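PDB 3MCX: SusD superfamily protein from Bacteroides thetaiotaomicron, which probably binds glycans or similar nutrients at the outer membrane surface, as SusD-family proteins do, although its own ligand is not known. Local coordinates for residues K408-E413 and F421-R426; I353-E358 and V415-V420; V317-T322 and A328-V333; M278-E283 and N289-S294. All blocks are in the same frame, centred on the assembly; numbering follows the deposited sequence.

Contact 1 of 4, residues K408-E413 and F421-R426; sequences KERRKE and FYDYLR
Two arginines from facing helices meet over one carboxylate: Arg426 NH2 lies 3.4 Å from Arg410 NE, above one face of the Arg410 guanidinium. The two flat groups stand almost perpendicular, 84° apart, so Arg426 presents its edge to that face. Asp423 is the anion that both arginines share. Its OD2 takes the N-H of Arg410 NE at 2.9 Å, lying in the guanidinium plane, although NE itself approaches from above the plane of the carboxylate. A second, weak bond joins Arg410 NH2 to Asp423 OD1 at 3.1 Å. Arg426 NH2 reaches the same OD1 at 2.8 Å, again from above the plane, completing a salt-bridge network. A bend at chi3 (63°) brings Arg410 NE and NH2 round to Asp423, with the guanidinium steeply turned to the carboxylate. Water 1 bridges the pair, accepting from Arg410 NH2 at 2.7 Å and donating to Asp423 OD1. Were Arg410 an alanine, Asp423 would probably keep Arg426 as its one arginine here, and water 1 and Asn362 would lose a donor. Beside the network, Tyr424 OH lies over a face of the Arg411 guanidinium, 3.4 Å from NE but poorly angled for a bond; Asp55 pairs with that NE instead. The axes of the 408-413 and 421-426 segments run 161° apart, nearly antiparallel, and come within 10.7 Å, so long side chains span the interval. Helix 356-370 lies against the network, with Asn362 holding Arg410 NH1 and Glu365 pairing with Arg426 NE, while helix 295-301 packs on Arg411.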
# COMPACT_ATOMS: atom_id res chain seq x y z
N LYS A 408 15.01 7.80 3.88
CA LYS A 408 15.52 7.98 2.51
C LYS A 408 15.56 6.68 1.72
O LYS A 408 15.12 6.64 0.58
CB LYS A 408 16.91 8.60 2.50
CG LYS A 408 16.96 10.10 2.82
CD LYS A 408 18.37 10.65 2.61
CE LYS A 408 18.47 12.16 2.68
NZ LYS A 408 19.84 12.66 2.30
N GLU A 409 16.08 5.61 2.31
CA GLU A 409 16.15 4.34 1.60
C GLU A 409 14.77 3.83 1.26
O GLU A 409 14.54 3.29 0.15
CB GLU A 409 16.92 3.31 2.42
CG GLU A 409 17.44 2.15 1.59
CD GLU A 409 18.41 2.57 0.53
OE1 GLU A 409 19.06 3.63 0.65
OE2 GLU A 409 18.55 1.80 -0.44
N ARG A 410 13.81 3.97 2.18
CA ARG A 410 12.44 3.56 1.91
C ARG A 410 11.82 4.32 0.75
O ARG A 410 11.10 3.75 -0.07
CB ARG A 410 11.54 3.73 3.14
CG ARG A 410 11.87 2.77 4.32
CD ARG A 410 10.94 3.01 5.53
NE ARG A 410 9.57 2.72 5.17
CZ ARG A 410 8.95 1.54 5.26
NH1 ARG A 410 9.51 0.50 5.86
NH2 ARG A 410 7.74 1.45 4.81
N ARG A 411 12.07 5.62 0.70
CA ARG A 411 11.55 6.44 -0.40
C ARG A 411 12.12 5.95 -1.75
O ARG A 411 11.39 5.86 -2.75
CB ARG A 411 11.86 7.93 -0.20
CG ARG A 411 10.93 8.54 0.86
CD ARG A 411 11.45 9.88 1.27
NE ARG A 411 11.40 10.85 0.18
CZ ARG A 411 12.03 12.02 0.18
NH1 ARG A 411 12.78 12.40 1.23
NH2 ARG A 411 11.92 12.84 -0.87
N LYS A 412 13.40 5.63 -1.77
CA LYS A 412 14.03 5.14 -3.00
C LYS A 412 13.48 3.74 -3.38
O LYS A 412 13.19 3.48 -4.54
CB LYS A 412 15.54 5.05 -2.85
CG LYS A 412 16.26 6.39 -2.69
CD LYS A 412 17.74 6.21 -2.42
CE LYS A 412 18.41 7.51 -2.02
NZ LYS A 412 19.90 7.37 -1.96
N GLU A 413 13.34 2.86 -2.41
CA GLU A 413 13.01 1.47 -2.66
C GLU A 413 11.54 1.26 -2.95
O GLU A 413 11.20 0.43 -3.78
CB GLU A 413 13.42 0.60 -1.45
CG GLU A 413 13.24 -0.91 -1.70
CD GLU A 413 14.01 -1.38 -2.93
OE1 GLU A 413 15.17 -0.94 -3.10
OE2 GLU A 413 13.48 -2.21 -3.73
N PHE A 421 3.78 7.61 2.24
CA PHE A 421 3.01 8.56 3.06
C PHE A 421 3.07 8.23 4.55
O PHE A 421 3.29 9.09 5.39
CB PHE A 421 1.57 8.49 2.56
CG PHE A 421 0.58 9.42 3.22
CD1 PHE A 421 0.87 10.72 3.54
CD2 PHE A 421 -0.75 8.98 3.42
CE1 PHE A 421 -0.09 11.55 4.05
CE2 PHE A 421 -1.69 9.81 3.95
CZ PHE A 421 -1.37 11.09 4.25
N TYR A 422 2.84 6.96 4.84
CA TYR A 422 2.77 6.49 6.24
C TYR A 422 4.11 6.60 6.95
O TYR A 422 4.16 6.79 8.17
CB TYR A 422 2.20 5.06 6.25
CG TYR A 422 0.87 5.04 5.56
CD1 TYR A 422 -0.23 5.70 6.13
CD2 TYR A 422 0.75 4.50 4.28
CE1 TYR A 422 -1.43 5.75 5.51
CE2 TYR A 422 -0.50 4.57 3.62
CZ TYR A 422 -1.56 5.20 4.24
OH TYR A 422 -2.80 5.30 3.60
N ASP A 423 5.21 6.52 6.19
CA ASP A 423 6.56 6.76 6.75
C ASP A 423 6.65 8.12 7.43
O ASP A 423 7.25 8.27 8.49
CB ASP A 423 7.65 6.70 5.67
CG ASP A 423 7.74 5.38 4.97
OD1 ASP A 423 6.97 4.43 5.23
OD2 ASP A 423 8.67 5.27 4.12
N TYR A 424 6.08 9.15 6.79
CA TYR A 424 6.07 10.47 7.38
C TYR A 424 5.13 10.49 8.58
O TYR A 424 5.50 10.96 9.66
CB TYR A 424 5.59 11.52 6.38
CG TYR A 424 6.55 11.80 5.26
CD1 TYR A 424 6.55 11.01 4.12
CD2 TYR A 424 7.44 12.88 5.32
CE1 TYR A 424 7.44 11.28 3.08
CE2 TYR A 424 8.31 13.14 4.29
CZ TYR A 424 8.27 12.35 3.15
OH TYR A 424 9.16 12.61 2.11
N LEU A 425 3.92 9.95 8.41
CA LEU A 425 2.89 10.07 9.45
C LEU A 425 3.36 9.43 10.76
O LEU A 425 3.26 10.05 11.83
CB LEU A 425 1.59 9.45 8.99
CG LEU A 425 0.94 10.07 7.74
CD1 LEU A 425 -0.38 9.36 7.40
CD2 LEU A 425 0.77 11.60 7.89
N ARG A 426 3.84 8.19 10.69
CA ARG A 426 4.19 7.50 11.94
C ARG A 426 5.41 8.06 12.64
O ARG A 426 5.64 7.80 13.82
CB ARG A 426 4.38 6.00 11.73
CG ARG A 426 5.57 5.61 10.91
CD ARG A 426 5.77 4.09 10.89
NE ARG A 426 6.80 3.78 9.90
CZ ARG A 426 6.56 3.59 8.61
NH1 ARG A 426 5.33 3.61 8.11
NH2 ARG A 426 7.58 3.36 7.79
O HOH W 1 7.33 3.09 2.74

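Contact 2 of 4, residues I353-E358 and V415-V420; sequences IIRLSE and VGEGEV
Arg355 and Glu417 form a side-on, two-pronged salt bridge at a strand-to-helix junction: Arg355 occupies the N-cap position of helix 356-370, just after a classic beta bulge in which Ile353 and Ile354 face Phe258. From CB the arginine sets out with CG between the backbone N and the carbonyl carbon (chi1 67°), then runs extended to NE and so spans the distance to the 415-420 loop. CG only skirts Glu417 OE1, and CD comes to 3.6 Å from that oxygen. Arg355 NE gives its N-H to Glu417 OE1 at 2.8 Å, and NH2 gives one to Glu417 OE2 at 2.8 Å, nearly straight at 176°. Each oxygen uses its syn lone pair, and the guanidinium and carboxylate are only 7° from coplanar, which fixes the rotation of both groups. NH1 turns to Glu255, and NH2 also pairs with Glu413; Lys337 is a second partner of Glu417 OE2. Arg355 and Lys337 beside Glu417 would probably favour its ionised form. Nearby, two acids converge, their charges answered by Arg210 for Glu358 and Arg138 for Glu419; Glu358 OE1 approaches Glu419 CG to 4.1 Å.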
# COMPACT_ATOMS: atom_id res chain seq x y z
N ILE A 353 1.37 -6.70 -3.26
CA ILE A 353 0.85 -6.08 -2.06
C ILE A 353 1.95 -5.85 -1.02
O ILE A 353 1.98 -4.80 -0.39
CB ILE A 353 -0.30 -6.92 -1.47
CG1 ILE A 353 -1.40 -7.18 -2.49
CG2 ILE A 353 -0.87 -6.27 -0.16
CD1 ILE A 353 -2.07 -5.93 -3.06
N ILE A 354 2.85 -6.81 -0.85
CA ILE A 354 4.00 -6.63 0.04
C ILE A 354 5.14 -7.53 -0.44
O ILE A 354 4.92 -8.65 -0.89
CB ILE A 354 3.62 -6.86 1.53
CG1 ILE A 354 4.77 -6.51 2.47
CG2 ILE A 354 3.13 -8.29 1.75
CD1 ILE A 354 4.31 -6.20 3.91
N ARG A 355 6.35 -7.01 -0.36
CA ARG A 355 7.53 -7.76 -0.76
C ARG A 355 8.67 -7.64 0.26
O ARG A 355 8.66 -6.82 1.19
CB ARG A 355 7.99 -7.35 -2.15
CG ARG A 355 8.50 -5.97 -2.28
CD ARG A 355 8.89 -5.68 -3.73
NE ARG A 355 9.26 -4.28 -3.94
CZ ARG A 355 10.48 -3.73 -3.86
NH1 ARG A 355 11.58 -4.46 -3.71
NH2 ARG A 355 10.61 -2.42 -4.00
N LEU A 356 9.65 -8.51 0.08
CA LEU A 356 10.67 -8.72 1.09
C LEU A 356 11.45 -7.43 1.41
O LEU A 356 11.84 -7.25 2.56
CB LEU A 356 11.60 -9.84 0.64
CG LEU A 356 12.52 -10.47 1.67
CD1 LEU A 356 11.72 -11.04 2.87
CD2 LEU A 356 13.44 -11.53 1.05
N SER A 357 11.75 -6.58 0.42
CA SER A 357 12.52 -5.36 0.74
C SER A 357 11.81 -4.52 1.83
O SER A 357 12.48 -3.95 2.71
CB SER A 357 12.76 -4.46 -0.48
OG SER A 357 13.75 -4.98 -1.34
N GLU A 358 10.47 -4.46 1.78
CA GLU A 358 9.75 -3.68 2.78
C GLU A 358 9.95 -4.30 4.15
O GLU A 358 10.06 -3.58 5.15
CB GLU A 358 8.25 -3.56 2.48
CG GLU A 358 7.51 -2.80 3.55
CD GLU A 358 6.01 -2.75 3.38
OE1 GLU A 358 5.55 -2.96 2.25
OE2 GLU A 358 5.30 -2.52 4.37
N VAL A 415 9.04 3.58 -3.74
CA VAL A 415 8.31 4.55 -4.57
C VAL A 415 7.30 3.81 -5.46
O VAL A 415 7.62 2.83 -6.09
CB VAL A 415 9.28 5.40 -5.44
CG1 VAL A 415 10.08 4.54 -6.46
CG2 VAL A 415 8.51 6.53 -6.13
N GLY A 416 6.06 4.26 -5.47
CA GLY A 416 5.05 3.64 -6.32
C GLY A 416 4.32 2.46 -5.69
O GLY A 416 3.38 1.94 -6.27
N GLU A 417 4.69 2.09 -4.47
CA GLU A 417 4.15 0.89 -3.83
C GLU A 417 3.22 1.18 -2.63
O GLU A 417 2.83 0.26 -1.89
CB GLU A 417 5.29 -0.08 -3.51
CG GLU A 417 5.97 -0.59 -4.78
CD GLU A 417 7.17 -1.48 -4.50
OE1 GLU A 417 6.98 -2.68 -4.23
OE2 GLU A 417 8.28 -0.95 -4.52
N GLY A 418 2.80 2.42 -2.52
CA GLY A 418 1.66 2.76 -1.68
C GLY A 418 1.91 2.98 -0.21
O GLY A 418 0.95 3.11 0.53
N GLU A 419 3.17 3.06 0.23
CA GLU A 419 3.47 3.12 1.67
C GLU A 419 4.17 4.39 2.15
O GLU A 419 4.11 4.69 3.33
CB GLU A 419 4.31 1.94 2.11
CG GLU A 419 3.56 0.63 2.09
CD GLU A 419 2.41 0.61 3.03
OE1 GLU A 419 2.57 1.09 4.18
OE2 GLU A 419 1.31 0.19 2.64
N VAL A 420 4.89 5.10 1.28
CA VAL A 420 5.73 6.20 1.75
C VAL A 420 5.02 7.28 2.57
O VAL A 420 5.59 7.80 3.53
CB VAL A 420 6.57 6.78 0.57
CG1 VAL A 420 7.08 8.20 0.83
CG2 VAL A 420 7.69 5.80 0.26

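Contact 3 of 4, residues V317-T322 and A328-V333; sequences VIENNT and AMHEKV. With ZN (zinc ion), chain D.
Met329, a selenomethionine, lays the end of its side chain along the backbone of Asn320 and Asn321. Its CG is anti to the backbone N (chi1 -178°), and a bend at chi3 brings SE to 3.8 Å from Asn320 CA and CE to 3.8 Å from Asn321 O. This is van der Waals packing of a side chain on backbone, at the protein surface. The next residue, His330, reaches Glu319 and Asn320. Its ND1 binds the zinc ion at 2.0 Å, and Glu319 OE1 binds it at 2.0 Å as well, from a carboxylate only 15° off the imidazole plane. The two ligand atoms therefore lie close together without a hydrogen bond between them, each turned to the metal. Glu315 supplies the third protein ligand. The site joins two parts of the long loop between strands 313-314 and 334-335, and Met329 and His330 are the middle residues of a type I beta turn from Ala328 to Glu331. Asn320 approaches the CE1-NE2 edge of the imidazole, its OD1 lying near the ring plane at 3.0 Å from His330 CE1, with the amide turned 79° to the ring. Glu319, Asn320 and His330 also touch a crystal neighbour. Over one face of the His330 ring, offset toward its rim, water 2 accepts from Asn321 N at 2.9 Å and lies close to Met329 O, between the two backbones.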
# COMPACT_ATOMS: atom_id res chain seq x y z
N VAL A 317 8.17 9.28 -23.58
CA VAL A 317 8.39 8.72 -24.91
C VAL A 317 7.91 9.70 -26.01
O VAL A 317 8.33 9.61 -27.16
CB VAL A 317 7.73 7.31 -25.11
CG1 VAL A 317 8.30 6.28 -24.13
CG2 VAL A 317 6.20 7.39 -24.98
N ILE A 318 7.04 10.64 -25.64
CA ILE A 318 6.73 11.77 -26.52
C ILE A 318 7.78 12.88 -26.32
O ILE A 318 7.82 13.50 -25.26
CB ILE A 318 5.35 12.38 -26.22
CG1 ILE A 318 4.24 11.31 -26.34
CG2 ILE A 318 5.08 13.58 -27.08
CD1 ILE A 318 2.90 11.73 -25.65
N GLU A 319 8.65 13.08 -27.27
CA GLU A 319 9.62 14.18 -27.12
C GLU A 319 8.88 15.51 -27.20
O GLU A 319 7.98 15.68 -28.00
CB GLU A 319 10.79 14.10 -28.12
CG GLU A 319 11.86 13.05 -27.74
CD GLU A 319 12.67 13.38 -26.50
OE1 GLU A 319 12.75 14.59 -26.13
OE2 GLU A 319 13.19 12.41 -25.90
N ASN A 320 9.32 16.46 -26.39
CA ASN A 320 8.79 17.83 -26.41
C ASN A 320 7.31 17.78 -25.99
O ASN A 320 6.48 18.44 -26.57
CB ASN A 320 9.02 18.51 -27.76
CG ASN A 320 10.47 18.53 -28.15
OD1 ASN A 320 11.32 18.67 -27.24
ND2 ASN A 320 10.78 18.40 -29.43
N ASN A 321 7.06 16.99 -24.96
CA ASN A 321 5.69 16.71 -24.51
C ASN A 321 5.09 17.91 -23.79
O ASN A 321 5.52 18.24 -22.68
CB ASN A 321 5.75 15.49 -23.60
CG ASN A 321 4.36 14.92 -23.19
OD1 ASN A 321 3.33 15.59 -23.40
ND2 ASN A 321 4.35 13.73 -22.61
N THR A 322 4.07 18.53 -24.39
CA THR A 322 3.46 19.72 -23.78
C THR A 322 2.43 19.37 -22.72
O THR A 322 1.91 20.29 -22.06
CB THR A 322 2.82 20.63 -24.81
OG1 THR A 322 1.79 19.89 -25.47
CG2 THR A 322 3.86 21.11 -25.81
N ALA A 328 9.44 19.92 -16.25
CA ALA A 328 9.61 18.46 -16.29
C ALA A 328 9.77 17.90 -17.71
O ALA A 328 9.98 16.71 -17.83
CB ALA A 328 8.39 17.78 -15.64
N MSE A 329 9.64 18.75 -18.73
CA MSE A 329 9.51 18.30 -20.14
C MSE A 329 10.45 17.15 -20.51
O MSE A 329 9.98 16.08 -21.07
CB MSE A 329 9.70 19.45 -21.10
CG MSE A 329 9.53 19.06 -22.57
SE MSE A 329 9.64 20.51 -23.81
CE MSE A 329 7.81 21.03 -23.76
N HIS A 330 11.75 17.32 -20.22
CA HIS A 330 12.77 16.31 -20.59
C HIS A 330 13.34 15.58 -19.32
O HIS A 330 14.37 14.87 -19.43
CB HIS A 330 13.85 16.90 -21.51
CG HIS A 330 13.29 17.41 -22.79
ND1 HIS A 330 13.06 16.61 -23.91
CD2 HIS A 330 12.90 18.66 -23.13
CE1 HIS A 330 12.53 17.36 -24.86
NE2 HIS A 330 12.44 18.61 -24.42
N GLU A 331 12.68 15.71 -18.19
CA GLU A 331 13.14 15.02 -17.02
C GLU A 331 12.64 13.58 -16.94
O GLU A 331 11.64 13.22 -17.56
CB GLU A 331 12.72 15.83 -15.78
CG GLU A 331 13.29 17.23 -15.74
CD GLU A 331 14.78 17.23 -15.69
OE1 GLU A 331 15.33 16.48 -14.85
OE2 GLU A 331 15.34 17.94 -16.54
N LYS A 332 13.34 12.74 -16.20
CA LYS A 332 12.99 11.33 -16.10
C LYS A 332 11.89 11.10 -15.07
O LYS A 332 12.09 10.45 -14.03
CB LYS A 332 14.25 10.52 -15.82
CG LYS A 332 15.24 10.58 -16.92
CD LYS A 332 16.46 9.69 -16.65
CE LYS A 332 17.49 9.79 -17.78
NZ LYS A 332 18.51 8.70 -17.58
N VAL A 333 10.70 11.62 -15.38
CA VAL A 333 9.61 11.66 -14.41
C VAL A 333 8.60 10.52 -14.54
O VAL A 333 7.66 10.48 -13.78
CB VAL A 333 8.87 13.02 -14.48
CG1 VAL A 333 9.86 14.16 -14.16
CG2 VAL A 333 8.14 13.23 -15.85
ZN ZN D . 13.76 14.83 -24.38
O HOH W 2 9.25 15.73 -23.58

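Contact 4 of 4, residues M278-E283 and N289-S294; sequences MVYANE and NNLILS
Leu291 sits over the ring of Tyr280: its CD1 lies 3.7 Å from the ring centroid, only 12° off the normal, in a CH-pi contact, while CB touches CD1 of the ring near the rim. The same Leu291 CD1 meets Val279 CG1 at 3.6 Å, so the methyl is held between ring and valine. Val279 O is the polar centre beside this packing. It accepts from Asn290 N at 2.8 Å, in the carbonyl plane on a lone pair, and more weakly from Leu291 N; Asn289 CA adds a CA-H...O contact. Asn289 orders the backbone around it. Its CG trails away from the backbone N (chi1 173°), which swings the amide between the two segments, and Asn289 ND2 donates to Ala281 O at 2.9 Å and to Leu291 O at 3.1 Å, tilted from the carbonyl plane of Ala281 and above that of Leu291. An aspartate here would probably take the ND2 donor from Ala281 O and Leu291 O, the latter keeping water 3, and set a carboxylate against them. The main-chain N of Asn289 is taken by Glu283 OE1 at 3.1 Å, from above the carboxylate plane; Glu283 also receives the backbone N of Asp287 and of Trp288, fixing the connecting loop. Water 3 links Tyr280 O and Leu291 O. Farther out, the side chain of Asn290 meets Ile60 and Arg67, while Val56 packs on both Tyr280 and Leu291. The result is a folded-back connection from helix 276-279 into strand 292-293, which pairs antiparallel with strand 56-57 before Ser294, as N-cap, starts helix 295-301.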
# COMPACT_ATOMS: atom_id res chain seq x y z
N MSE A 278 -1.66 2.06 -15.57
CA MSE A 278 -2.01 2.96 -16.65
C MSE A 278 -1.92 4.42 -16.21
O MSE A 278 -1.57 5.29 -17.01
CB MSE A 278 -3.40 2.65 -17.22
CG MSE A 278 -3.39 1.45 -18.13
SE MSE A 278 -2.15 1.50 -19.62
CE MSE A 278 -2.66 3.17 -20.36
N VAL A 279 -2.21 4.68 -14.94
CA VAL A 279 -2.12 6.06 -14.46
C VAL A 279 -0.66 6.52 -14.33
O VAL A 279 -0.38 7.71 -14.45
CB VAL A 279 -2.99 6.25 -13.19
CG1 VAL A 279 -2.94 7.72 -12.65
CG2 VAL A 279 -4.43 5.81 -13.51
N TYR A 280 0.26 5.58 -14.21
CA TYR A 280 1.71 5.88 -14.29
C TYR A 280 2.25 5.83 -15.72
O TYR A 280 3.42 6.14 -15.94
CB TYR A 280 2.50 4.82 -13.47
CG TYR A 280 2.60 5.06 -11.98
CD1 TYR A 280 3.39 6.10 -11.48
CD2 TYR A 280 1.93 4.24 -11.07
CE1 TYR A 280 3.51 6.34 -10.11
CE2 TYR A 280 2.03 4.48 -9.70
CZ TYR A 280 2.81 5.53 -9.23
OH TYR A 280 2.86 5.77 -7.88
N ALA A 281 1.45 5.40 -16.71
CA ALA A 281 1.99 5.00 -18.00
C ALA A 281 2.62 6.15 -18.75
O ALA A 281 2.22 7.32 -18.61
CB ALA A 281 0.88 4.37 -18.86
N ASN A 282 3.59 5.77 -19.55
CA ASN A 282 4.37 6.65 -20.43
C ASN A 282 3.87 6.36 -21.83
O ASN A 282 4.36 5.47 -22.54
CB ASN A 282 5.84 6.34 -20.21
CG ASN A 282 6.78 7.31 -20.85
OD1 ASN A 282 6.38 8.22 -21.60
ND2 ASN A 282 8.09 7.14 -20.54
N GLU A 283 2.84 7.11 -22.22
CA GLU A 283 2.00 6.75 -23.36
C GLU A 283 2.43 7.44 -24.64
O GLU A 283 2.98 8.55 -24.61
CB GLU A 283 0.54 7.16 -23.06
CG GLU A 283 -0.06 6.56 -21.80
CD GLU A 283 -1.28 7.31 -21.34
OE1 GLU A 283 -1.14 8.45 -20.87
OE2 GLU A 283 -2.40 6.72 -21.44
N ASN A 289 -2.56 8.85 -18.10
CA ASN A 289 -1.58 9.16 -17.07
C ASN A 289 -2.01 10.30 -16.15
O ASN A 289 -2.50 11.33 -16.62
CB ASN A 289 -0.23 9.53 -17.73
CG ASN A 289 0.79 10.02 -16.74
OD1 ASN A 289 0.66 11.16 -16.25
ND2 ASN A 289 1.79 9.19 -16.42
N ASN A 290 -1.81 10.11 -14.86
CA ASN A 290 -1.79 11.26 -13.96
C ASN A 290 -0.87 11.13 -12.78
O ASN A 290 -1.13 11.71 -11.74
CB ASN A 290 -3.19 11.71 -13.51
CG ASN A 290 -3.21 13.20 -13.18
OD1 ASN A 290 -2.29 13.92 -13.61
ND2 ASN A 290 -4.24 13.69 -12.46
N LEU A 291 0.21 10.35 -12.93
CA LEU A 291 1.23 10.19 -11.90
C LEU A 291 2.58 10.33 -12.55
O LEU A 291 2.89 9.63 -13.52
CB LEU A 291 1.11 8.85 -11.20
CG LEU A 291 -0.15 8.66 -10.35
CD1 LEU A 291 -0.46 7.19 -10.14
CD2 LEU A 291 -0.07 9.37 -8.98
N ILE A 292 3.39 11.25 -12.02
CA ILE A 292 4.77 11.42 -12.43
C ILE A 292 5.60 11.63 -11.20
O ILE A 292 5.07 11.99 -10.14
CB ILE A 292 4.97 12.56 -13.43
CG1 ILE A 292 4.50 13.93 -12.88
CG2 ILE A 292 4.26 12.23 -14.79
CD1 ILE A 292 4.88 15.16 -13.72
N LEU A 293 6.91 11.43 -11.32
CA LEU A 293 7.85 11.65 -10.24
C LEU A 293 8.13 13.13 -10.08
O LEU A 293 8.22 13.87 -11.08
CB LEU A 293 9.14 10.88 -10.52
CG LEU A 293 8.96 9.35 -10.67
CD1 LEU A 293 10.23 8.66 -11.23
CD2 LEU A 293 8.54 8.72 -9.33
N SER A 294 8.29 13.57 -8.83
CA SER A 294 8.63 14.95 -8.52
C SER A 294 10.13 15.20 -8.59
O SER A 294 10.95 14.27 -8.59
CB SER A 294 8.14 15.29 -7.13
OG SER A 294 8.93 14.60 -6.18
O HOH W 3 4.96 7.72 -14.21

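In the fold
From the N terminus, contact 4 comes first, closing the short loop between helix 276-279 and strand 292-293. Contact 3 follows in series and closes the zinc-holding loop between strands 313-314 and 334-335; the two touch through Val333 with Leu293 and Val317 with Asn282. Contact 2 spans much further, from the 353-358 strand-helix junction to the 415-420 loop. Contact 1 crosses it, since 408-413 falls within that span and 421-426 beyond it, and closes the short turn between helices 403-414 and 420-426; Glu413 with Arg355 joins them. Gly416 resting on Tyr280 ties contact 2 back to contact 4, so the C-terminal helices meet the short-stranded region, while contact 3 lies farther out at the surface.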